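Local coordinates for protein quinone reductase (Klebsiella pneumoniae subsp. pneumoniae, PDB 4GI5) that probably acts as an FAD-dependent NAD(P)H:quinone oxidoreductase, with flavin-adenine dinucleotide bound to both subunits of a dimer, at residues G189-I194 with P213-R218; K167-I172 with G201-P206; V104-K109 with D136-W141. All blocks are in the same frame, centred on the assembly; numbering follows the deposited sequence.

Interaction 1: G189-I194 with P213-R218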
loop_
_atom_site.group_PDB
_atom_site.type_symbol
_atom_site.label_atom_id
_atom_site.label_comp_id
_atom_site.label_asym_id
_atom_site.label_seq_id
_atom_site.Cartn_x
_atom_site.Cartn_y
_atom_site.Cartn_z
ATOM N N GLY B 189 1.519 4.569 -13.696
ATOM C CA GLY B 189 2.005 3.216 -13.736
ATOM C C GLY B 189 0.993 2.217 -14.231
ATOM O O GLY B 189 -0.208 2.447 -14.077
ATOM N N PRO B 190 1.420 1.122 -14.836
ATOM C CA PRO B 190 0.412 0.174 -15.331
ATOM C C PRO B 190 -0.387 -0.377 -14.154
ATOM O O PRO B 190 0.179 -0.722 -13.075
ATOM C CB PRO B 190 1.230 -0.956 -15.960
ATOM C CG PRO B 190 2.599 -0.288 -16.270
ATOM C CD PRO B 190 2.766 0.648 -15.054
ATOM N N ILE B 191 -1.725 -0.447 -14.296
ATOM C CA ILE B 191 -2.534 -0.938 -13.146
ATOM C C ILE B 191 -2.079 -2.226 -12.553
ATOM O O ILE B 191 -2.083 -2.366 -11.325
ATOM C CB ILE B 191 -4.011 -0.991 -13.506
ATOM C CG1 ILE B 191 -4.947 -1.256 -12.301
ATOM C CG2 ILE B 191 -4.260 -1.990 -14.640
ATOM C CD1 ILE B 191 -4.908 -0.203 -11.259
ATOM N N ASP B 192 -1.683 -3.239 -13.351
ATOM C CA ASP B 192 -1.283 -4.491 -12.791
ATOM C C ASP B 192 0.063 -4.438 -12.022
ATOM O O ASP B 192 0.292 -5.233 -11.125
ATOM C CB ASP B 192 -1.226 -5.559 -13.883
ATOM C CG ASP B 192 -2.601 -5.831 -14.514
ATOM O OD1 ASP B 192 -3.611 -5.775 -13.914
ATOM O OD2 ASP B 192 -2.573 -5.841 -15.728
ATOM N N ASP B 193 0.906 -3.457 -12.360
ATOM C CA ASP B 193 2.129 -3.290 -11.624
ATOM C C ASP B 193 1.836 -2.555 -10.325
ATOM O O ASP B 193 2.445 -2.877 -9.283
ATOM C CB ASP B 193 3.109 -2.485 -12.503
ATOM C CG ASP B 193 3.642 -3.257 -13.720
ATOM O OD1 ASP B 193 3.613 -4.456 -13.746
ATOM O OD2 ASP B 193 4.203 -2.554 -14.569
ATOM N N ILE B 194 1.009 -1.485 -10.323
ATOM C CA ILE B 194 0.633 -0.836 -9.084
ATOM C C ILE B 194 -0.080 -1.779 -8.091
ATOM O O ILE B 194 0.180 -1.719 -6.908
ATOM C CB ILE B 194 -0.412 0.313 -9.400
ATOM C CG1 ILE B 194 0.290 1.341 -10.232
ATOM C CG2 ILE B 194 -1.126 0.859 -8.114
ATOM C CD1 ILE B 194 1.481 2.006 -9.615
ATOM N N PRO B 213 -8.080 -8.675 -11.559
ATOM C CA PRO B 213 -8.901 -7.720 -10.807
ATOM C C PRO B 213 -10.007 -7.122 -11.656
ATOM O O PRO B 213 -9.841 -7.050 -12.873
ATOM C CB PRO B 213 -7.879 -6.667 -10.415
ATOM C CG PRO B 213 -6.837 -6.693 -11.506
ATOM C CD PRO B 213 -6.754 -8.130 -11.856
ATOM N N LEU B 214 -11.054 -6.655 -11.001
ATOM C CA LEU B 214 -12.082 -5.868 -11.644
ATOM C C LEU B 214 -11.848 -4.407 -11.236
ATOM O O LEU B 214 -11.924 -4.094 -10.049
ATOM C CB LEU B 214 -13.419 -6.316 -11.105
ATOM C CG LEU B 214 -14.595 -5.514 -11.638
ATOM C CD1 LEU B 214 -14.664 -5.500 -13.157
ATOM C CD2 LEU B 214 -15.866 -6.083 -11.064
ATOM N N VAL B 215 -11.398 -3.639 -12.169
ATOM C CA VAL B 215 -11.091 -2.240 -11.939
ATOM C C VAL B 215 -11.939 -1.306 -12.801
ATOM O O VAL B 215 -12.022 -1.449 -14.042
ATOM C CB VAL B 215 -9.602 -1.923 -12.236
ATOM C CG1 VAL B 215 -9.240 -0.493 -11.881
ATOM C CG2 VAL B 215 -8.737 -2.927 -11.506
ATOM N N PHE B 216 -12.613 -0.391 -12.113
ATOM C CA PHE B 216 -13.384 0.640 -12.736
ATOM C C PHE B 216 -12.656 1.989 -12.706
ATOM O O PHE B 216 -12.083 2.398 -11.689
ATOM C CB PHE B 216 -14.721 0.802 -12.033
ATOM C CG PHE B 216 -15.585 -0.431 -12.048
ATOM C CD1 PHE B 216 -15.884 -1.114 -13.260
ATOM C CD2 PHE B 216 -16.005 -1.007 -10.895
ATOM C CE1 PHE B 216 -16.707 -2.230 -13.275
ATOM C CE2 PHE B 216 -16.856 -2.160 -10.944
ATOM C CZ PHE B 216 -17.198 -2.727 -12.080
ATOM N N TYR B 217 -12.695 2.728 -13.838
ATOM C CA TYR B 217 -11.997 3.991 -13.961
ATOM C C TYR B 217 -12.940 5.167 -14.069
ATOM O O TYR B 217 -14.164 4.981 -14.360
ATOM C CB TYR B 217 -11.131 3.947 -15.187
ATOM C CG TYR B 217 -10.118 2.881 -15.081
ATOM C CD1 TYR B 217 -8.895 3.060 -14.369
ATOM C CD2 TYR B 217 -10.314 1.643 -15.723
ATOM C CE1 TYR B 217 -8.010 2.040 -14.340
ATOM C CE2 TYR B 217 -9.353 0.650 -15.655
ATOM C CZ TYR B 217 -8.193 0.904 -14.887
ATOM O OH TYR B 217 -7.243 -0.140 -14.824
ATOM N N ARG B 218 -12.444 6.368 -13.858
ATOM C CA ARG B 218 -13.223 7.592 -13.929
ATOM C C ARG B 218 -14.444 7.548 -13.075
ATOM O O ARG B 218 -15.511 7.986 -13.455
ATOM C CB ARG B 218 -13.644 7.930 -15.383
ATOM C CG ARG B 218 -12.525 8.079 -16.284
ATOM C CD ARG B 218 -12.941 8.782 -17.661
ATOM N NE ARG B 218 -13.353 10.183 -17.501
ATOM C CZ ARG B 218 -13.346 11.069 -18.530
ATOM N NH1 ARG B 218 -12.977 10.689 -19.768
ATOM N NH2 ARG B 218 -13.678 12.335 -18.334
#
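A loose, mostly apolar surface contact joins the short helix 191-194 to the edge strand 209-216 and the residue that follows it, I191 meeting V215 and Y217 while D192 borders P213. I191 contributes most on the helical side. Its CG1, anti to the backbone N (chi1 -170°), reaches toward the strand, where it lies 4.2 Å from CG2 of V215. The side chain of Y217 approaches from the opposite direction and brings its hydroxyl up to the branch point of the isoleucine: Y217 OH is 3.5 Å from I191 CG2 and 3.6 Å from I191 CG1. The phenol oxygen therefore rests against both branches at once, a van der Waals contact in which the aromatic ring stands back and the oxygen does the touching. In the flavodoxin-like fold the strand 209-216 is the last of the parallel sheet, and every second residue here, P213, V215 and Y217, turns toward 189-194, whereas L214 and F216 pack on helix 224-239 behind the sheet. Two residues before V215, at P213, the contact thins out. D192 crosses P213 at about a right angle, with its OD1 4.1 Å from P213 CG, so a carboxylate oxygen only grazes the CG of the proline ring. No hydrogen bond spans the two segments. The helix is held by its own first turn, in which P190 occupies the N-cap position and its O accepts from I194 N at 3.0 Å, and by a backbone bond between I191 and Y182, a residue that binds FAD. Y217 also lies close to Y182, and its side chain comes to about 6 Å, between nearest atoms, from the flavin-adenine dinucleotide. A glycerol, probably from the crystallisation liquor, sits about 3 Å, again between nearest atoms, from the same tyrosine side chain.

Interaction 2: K167-I172 with G201-P206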
loop_
_atom_site.group_PDB
_atom_site.type_symbol
_atom_site.label_atom_id
_atom_site.label_comp_id
_atom_site.label_asym_id
_atom_site.label_seq_id
_atom_site.Cartn_x
_atom_site.Cartn_y
_atom_site.Cartn_z
ATOM N N LYS B 167 -8.065 -21.768 -2.318
ATOM C CA LYS B 167 -9.081 -20.690 -2.273
ATOM C C LYS B 167 -8.740 -19.762 -3.378
ATOM O O LYS B 167 -7.606 -19.742 -3.880
ATOM C CB LYS B 167 -9.044 -19.887 -0.944
ATOM C CG LYS B 167 -9.218 -20.717 0.286
ATOM C CD LYS B 167 -9.188 -19.939 1.583
ATOM C CE LYS B 167 -9.093 -20.824 2.830
ATOM N NZ LYS B 167 -10.386 -21.498 3.019
ATOM N N ARG B 168 -9.716 -18.955 -3.803
ATOM C CA ARG B 168 -9.547 -17.938 -4.893
ATOM C C ARG B 168 -9.774 -16.567 -4.240
ATOM O O ARG B 168 -10.484 -16.442 -3.264
ATOM C CB ARG B 168 -10.603 -18.135 -5.975
ATOM C CG ARG B 168 -10.289 -19.349 -6.846
ATOM C CD ARG B 168 -11.444 -19.674 -7.881
ATOM N NE ARG B 168 -10.712 -20.509 -8.916
ATOM C CZ ARG B 168 -10.666 -20.352 -10.251
ATOM N NH1 ARG B 168 -11.421 -19.459 -10.927
ATOM N NH2 ARG B 168 -9.864 -21.151 -10.949
ATOM N N ALA B 169 -9.097 -15.575 -4.780
ATOM C CA ALA B 169 -9.233 -14.141 -4.316
ATOM C C ALA B 169 -9.289 -13.242 -5.518
ATOM O O ALA B 169 -8.748 -13.498 -6.628
ATOM C CB ALA B 169 -8.034 -13.814 -3.397
HETATM N N MSE B 170 -9.959 -12.106 -5.390
HETATM C CA MSE B 170 -10.091 -11.126 -6.480
HETATM C C MSE B 170 -10.236 -9.734 -5.809
HETATM O O MSE B 170 -10.842 -9.632 -4.730
HETATM C CB MSE B 170 -11.434 -11.361 -7.189
HETATM C CG MSE B 170 -11.525 -10.446 -8.342
HETATM SE SE MSE B 170 -13.264 -10.866 -9.327
HETATM C CE MSE B 170 -14.655 -10.117 -8.176
ATOM N N LEU B 171 -9.713 -8.714 -6.439
ATOM C CA LEU B 171 -9.954 -7.356 -6.024
ATOM C C LEU B 171 -11.078 -6.739 -6.872
ATOM O O LEU B 171 -11.144 -6.945 -8.087
ATOM C CB LEU B 171 -8.702 -6.560 -6.324
ATOM C CG LEU B 171 -7.324 -6.996 -5.702
ATOM C CD1 LEU B 171 -6.196 -6.048 -5.994
ATOM C CD2 LEU B 171 -7.460 -7.207 -4.233
ATOM N N ILE B 172 -11.847 -5.848 -6.248
ATOM C CA ILE B 172 -12.746 -4.970 -6.933
ATOM C C ILE B 172 -12.399 -3.574 -6.528
ATOM O O ILE B 172 -12.480 -3.216 -5.392
ATOM C CB ILE B 172 -14.218 -5.253 -6.558
ATOM C CG1 ILE B 172 -14.651 -6.653 -6.914
ATOM C CG2 ILE B 172 -15.097 -4.232 -7.269
ATOM C CD1 ILE B 172 -16.046 -6.987 -6.322
ATOM N N GLY B 201 1.917 -9.908 -3.451
ATOM C CA GLY B 201 2.452 -9.870 -2.105
ATOM C C GLY B 201 1.537 -10.183 -0.966
ATOM O O GLY B 201 1.963 -10.636 0.071
HETATM N N MSE B 202 0.230 -10.009 -1.189
HETATM C CA MSE B 202 -0.760 -10.196 -0.156
HETATM C C MSE B 202 -1.719 -11.362 -0.431
HETATM O O MSE B 202 -2.357 -11.916 0.504
HETATM C CB MSE B 202 -1.569 -8.933 0.200
HETATM C CG MSE B 202 -0.660 -7.796 0.619
HETATM SE SE MSE B 202 -1.828 -6.209 0.878
HETATM C CE MSE B 202 -0.482 -4.918 0.405
ATOM N N LEU B 203 -1.937 -11.705 -1.704
ATOM C CA LEU B 203 -2.915 -12.703 -2.090
ATOM C C LEU B 203 -2.201 -13.995 -2.522
ATOM O O LEU B 203 -2.411 -15.050 -1.917
ATOM C CB LEU B 203 -3.876 -12.166 -3.140
ATOM C CG LEU B 203 -4.735 -10.941 -2.731
ATOM C CD1 LEU B 203 -5.676 -10.589 -3.876
ATOM C CD2 LEU B 203 -5.408 -11.138 -1.425
ATOM N N PHE B 204 -1.353 -13.883 -3.527
ATOM C CA PHE B 204 -0.623 -15.099 -3.984
ATOM C C PHE B 204 0.308 -15.560 -2.873
ATOM O O PHE B 204 0.519 -16.793 -2.669
ATOM C CB PHE B 204 0.187 -14.770 -5.196
ATOM C CG PHE B 204 0.884 -15.976 -5.840
ATOM C CD1 PHE B 204 0.160 -17.103 -6.322
ATOM C CD2 PHE B 204 2.254 -15.942 -5.966
ATOM C CE1 PHE B 204 0.786 -18.181 -6.863
ATOM C CE2 PHE B 204 2.897 -17.006 -6.563
ATOM C CZ PHE B 204 2.160 -18.089 -6.967
ATOM N N TYR B 205 0.877 -14.647 -2.090
ATOM C CA TYR B 205 1.833 -14.963 -1.002
ATOM C C TYR B 205 1.308 -16.057 -0.068
ATOM O O TYR B 205 1.967 -17.060 0.124
ATOM C CB TYR B 205 2.260 -13.645 -0.262
ATOM C CG TYR B 205 3.302 -13.805 0.777
ATOM C CD1 TYR B 205 3.088 -14.571 1.918
ATOM C CD2 TYR B 205 4.522 -13.119 0.637
ATOM C CE1 TYR B 205 4.107 -14.707 2.846
ATOM C CE2 TYR B 205 5.502 -13.213 1.575
ATOM C CZ TYR B 205 5.305 -14.030 2.651
ATOM O OH TYR B 205 6.352 -14.219 3.538
ATOM N N PRO B 206 0.129 -15.919 0.554
ATOM C CA PRO B 206 -0.356 -16.971 1.468
ATOM C C PRO B 206 -1.160 -18.107 0.751
ATOM O O PRO B 206 -1.796 -18.924 1.414
ATOM C CB PRO B 206 -1.236 -16.174 2.453
ATOM C CG PRO B 206 -1.779 -15.058 1.597
ATOM C CD PRO B 206 -0.644 -14.649 0.756
#
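No ring or other flat group takes part where A169 and L171 meet L203; the contact is wholly aliphatic, and the flat groups stand around it. The ring of F118, on strand 115-121, belongs to the surroundings of both leucines, while F204 and Y205, which follow L203, point elsewhere. F204 meets the rings of H200 and F249 with planes inclined at about 35° and 40°, and Y205 makes edge-to-face contacts with Y159 and with W124 of the second subunit. L203 alone is left to address strand 168-174. Its CG lies anti to the carbonyl carbon (chi1 -61°), and the chain then runs on extended, which makes CD1 the foremost methyl. That single methyl serves both partners: L203 CD1 is 4.0 Å from A169 CB and 3.8 Å from L171 CD2. On the strand, A169 and L171 are two residues apart and belong to the same face, so the leucine tip settles against both. With an alanine at this position, the CA atoms of A169 and L203 lie 6.9 Å apart. L171 takes part through its lateral branch, CD2, and its side chain runs at a slant to that of L203. All three residues are buried, and V210 on the neighbouring strand 209-216 adds to the apolar surroundings of L203. The intervening residues M170 and I172 look to the other side of the sheet, where they pack on helix 224-239. Strand 168-174 leads, through the short helix 191-194 and helix 196-204, to strand 209-216, and the two strands are parallel neighbours: this is the beta-alpha-beta crossover of the flavodoxin-like fold, with a leucine from the connecting helix seated on the first of its strands.

Interaction 3: V104-K109 with D136-W141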
loop_
_atom_site.group_PDB
_atom_site.type_symbol
_atom_site.label_atom_id
_atom_site.label_comp_id
_atom_site.label_asym_id
_atom_site.label_seq_id
_atom_site.Cartn_x
_atom_site.Cartn_y
_atom_site.Cartn_z
ATOM N N VAL B 104 -9.216 -13.094 15.564
ATOM C CA VAL B 104 -9.576 -14.518 15.480
ATOM C C VAL B 104 -10.817 -14.698 14.613
ATOM O O VAL B 104 -10.886 -15.575 13.768
ATOM C CB VAL B 104 -9.848 -15.053 16.928
ATOM C CG1 VAL B 104 -10.449 -16.475 16.862
ATOM C CG2 VAL B 104 -8.577 -15.076 17.710
ATOM N N ALA B 105 -11.810 -13.844 14.728
ATOM C CA ALA B 105 -13.045 -13.980 13.937
ATOM C C ALA B 105 -12.807 -13.789 12.441
ATOM O O ALA B 105 -13.375 -14.500 11.611
ATOM C CB ALA B 105 -14.100 -12.989 14.459
ATOM N N GLU B 106 -11.883 -12.868 12.113
ATOM C CA GLU B 106 -11.489 -12.753 10.684
ATOM C C GLU B 106 -10.771 -13.949 10.138
ATOM O O GLU B 106 -10.986 -14.358 9.003
ATOM C CB GLU B 106 -10.707 -11.460 10.462
ATOM C CG GLU B 106 -11.469 -10.147 10.809
ATOM C CD GLU B 106 -12.721 -10.017 10.049
ATOM O OE1 GLU B 106 -12.740 -10.021 8.781
ATOM O OE2 GLU B 106 -13.844 -9.996 10.741
ATOM N N GLN B 107 -9.849 -14.497 10.931
ATOM C CA GLN B 107 -9.139 -15.654 10.523
ATOM C C GLN B 107 -10.117 -16.832 10.284
ATOM O O GLN B 107 -10.012 -17.561 9.288
ATOM C CB GLN B 107 -8.091 -16.056 11.545
ATOM C CG GLN B 107 -7.019 -14.986 11.702
ATOM C CD GLN B 107 -5.954 -15.297 12.688
ATOM O OE1 GLN B 107 -6.111 -16.142 13.594
ATOM N NE2 GLN B 107 -4.886 -14.522 12.616
ATOM N N GLU B 108 -11.106 -16.950 11.182
ATOM C CA GLU B 108 -12.137 -18.037 10.981
ATOM C C GLU B 108 -12.950 -17.813 9.713
ATOM O O GLU B 108 -13.236 -18.770 9.012
ATOM C CB GLU B 108 -13.036 -18.107 12.278
ATOM C CG GLU B 108 -12.213 -18.785 13.358
ATOM C CD GLU B 108 -12.848 -18.840 14.756
ATOM O OE1 GLU B 108 -13.850 -18.123 14.994
ATOM O OE2 GLU B 108 -12.287 -19.566 15.639
ATOM N N LYS B 109 -13.264 -16.536 9.365
ATOM C CA LYS B 109 -13.969 -16.242 8.112
ATOM C C LYS B 109 -13.172 -16.686 6.907
ATOM O O LYS B 109 -13.693 -17.259 5.944
ATOM C CB LYS B 109 -14.353 -14.787 7.985
ATOM C CG LYS B 109 -15.437 -14.321 8.934
ATOM C CD LYS B 109 -15.499 -12.786 8.875
ATOM C CE LYS B 109 -16.369 -12.229 9.948
ATOM N NZ LYS B 109 -16.463 -10.709 9.740
ATOM N N ASP B 136 -2.585 -6.207 8.062
ATOM C CA ASP B 136 -1.494 -6.220 9.022
ATOM C C ASP B 136 -1.845 -7.034 10.263
ATOM O O ASP B 136 -0.984 -7.706 10.784
ATOM C CB ASP B 136 -1.208 -4.808 9.534
ATOM C CG ASP B 136 -0.504 -3.873 8.498
ATOM O OD1 ASP B 136 -0.103 -4.332 7.431
ATOM O OD2 ASP B 136 -0.613 -2.623 8.763
ATOM N N ARG B 137 -3.076 -6.928 10.701
ATOM C CA ARG B 137 -3.511 -7.571 11.948
ATOM C C ARG B 137 -4.007 -8.996 11.784
ATOM O O ARG B 137 -3.808 -9.821 12.695
ATOM C CB ARG B 137 -4.492 -6.696 12.680
ATOM C CG ARG B 137 -3.906 -5.400 13.145
ATOM C CD ARG B 137 -4.868 -4.359 13.776
ATOM N NE ARG B 137 -5.358 -4.950 15.064
ATOM C CZ ARG B 137 -6.607 -5.383 15.278
ATOM N NH1 ARG B 137 -7.601 -5.315 14.372
ATOM N NH2 ARG B 137 -6.839 -6.038 16.459
ATOM N N VAL B 138 -4.647 -9.311 10.687
ATOM C CA VAL B 138 -5.225 -10.651 10.500
ATOM C C VAL B 138 -4.153 -11.641 10.010
ATOM O O VAL B 138 -4.192 -12.822 10.302
ATOM C CB VAL B 138 -6.387 -10.601 9.538
ATOM C CG1 VAL B 138 -6.957 -11.939 9.131
ATOM C CG2 VAL B 138 -7.485 -9.738 10.139
ATOM N N TYR B 139 -3.172 -11.143 9.210
ATOM C CA TYR B 139 -2.217 -12.027 8.563
ATOM C C TYR B 139 -1.103 -12.362 9.529
ATOM O O TYR B 139 0.031 -11.892 9.427
ATOM C CB TYR B 139 -1.649 -11.343 7.278
ATOM C CG TYR B 139 -2.399 -11.580 6.042
ATOM C CD1 TYR B 139 -3.745 -11.949 6.031
ATOM C CD2 TYR B 139 -1.785 -11.328 4.785
ATOM C CE1 TYR B 139 -4.464 -12.180 4.893
ATOM C CE2 TYR B 139 -2.494 -11.552 3.617
ATOM C CZ TYR B 139 -3.799 -12.049 3.614
ATOM O OH TYR B 139 -4.377 -12.226 2.399
ATOM N N ALA B 140 -1.417 -13.158 10.529
ATOM C CA ALA B 140 -0.458 -13.490 11.590
ATOM C C ALA B 140 0.696 -14.465 11.204
ATOM O O ALA B 140 0.587 -15.251 10.271
ATOM C CB ALA B 140 -1.282 -14.130 12.768
ATOM N N TRP B 141 1.687 -14.449 12.058
ATOM C CA TRP B 141 2.801 -15.364 11.996
ATOM C C TRP B 141 2.340 -16.763 12.358
ATOM O O TRP B 141 1.841 -16.926 13.479
ATOM C CB TRP B 141 3.938 -14.923 12.863
ATOM C CG TRP B 141 5.159 -15.854 12.749
ATOM C CD1 TRP B 141 5.192 -17.288 12.899
ATOM C CD2 TRP B 141 6.497 -15.489 12.494
ATOM N NE1 TRP B 141 6.450 -17.757 12.710
ATOM C CE2 TRP B 141 7.279 -16.691 12.513
ATOM C CE3 TRP B 141 7.104 -14.298 12.288
ATOM C CZ2 TRP B 141 8.632 -16.698 12.298
ATOM C CZ3 TRP B 141 8.462 -14.283 12.064
ATOM C CH2 TRP B 141 9.219 -15.483 12.068
#
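V138, Q107 and E106 carry the contact between helix 101-112 and the end of helix 129-138, two of the helices that accompany the parallel sheet in the flavodoxin-like fold. V138 gives most and divides its work between both partners. Its CG2 lies 3.7 Å from E106 CB, while its CG1 touches both E106 CB and Q107 CG, each at 4.0 Å. E106 offers only its aliphatic root. A bend at chi2 (-58°) carries its carboxylate away from V138 to a polar cluster: OE1 bonds to S59 OG and W134 NE1, and OE2 forms a salt bridge with K109 NZ at 2.9 Å. Those partners probably favour the charged form of a buried acid. Q107 behaves differently. Beyond CG it runs extended, sliding past V138 in the opposite direction, and its amide is gripped at both ends, OE1 by Q99 NE2 and NE2 by the backbone of 136-141. The chain leaves the helix at Y139, which is also the centre of an inverse gamma turn, and A140 follows with its CB 3.6 Å from Q107 NE2. D136, two residues before V138, touches the FAD, which ties the helix end to the cofactor pocket. The carbonyl O of V138 takes two donors from the same face of its plane: A140 N at 2.8 Å, closing the turn, and Q107 NE2 at 3.0 Å with a nearly straight N-H...O angle of 165°.

Along the chain interaction 3 comes first, and interactions 1 and 2 follow with their segments alternating. Interactions 1 and 2, with centres 15 Å apart, share one crossover: strands 168-174 and 209-216 are parallel neighbours, joined by a probable hydrogen bond from L214 N to L171 O at 2.9 Å, and helices 191-194 and 196-204 are consecutive. Interaction 3 is 14 Å from interaction 2, centre to centre, and linked to it by a probable hydrogen bond between Y139 OH and M202 O, 2.8 Å apart. Interactions 1 and 3 lie 27 Å apart, on opposite sides of the chain's centre. Within one flavodoxin-like unit, the crossover and the helix end of interaction 3 both adjoin the dimer interface, with interactions 1 and 3 near bound FAD.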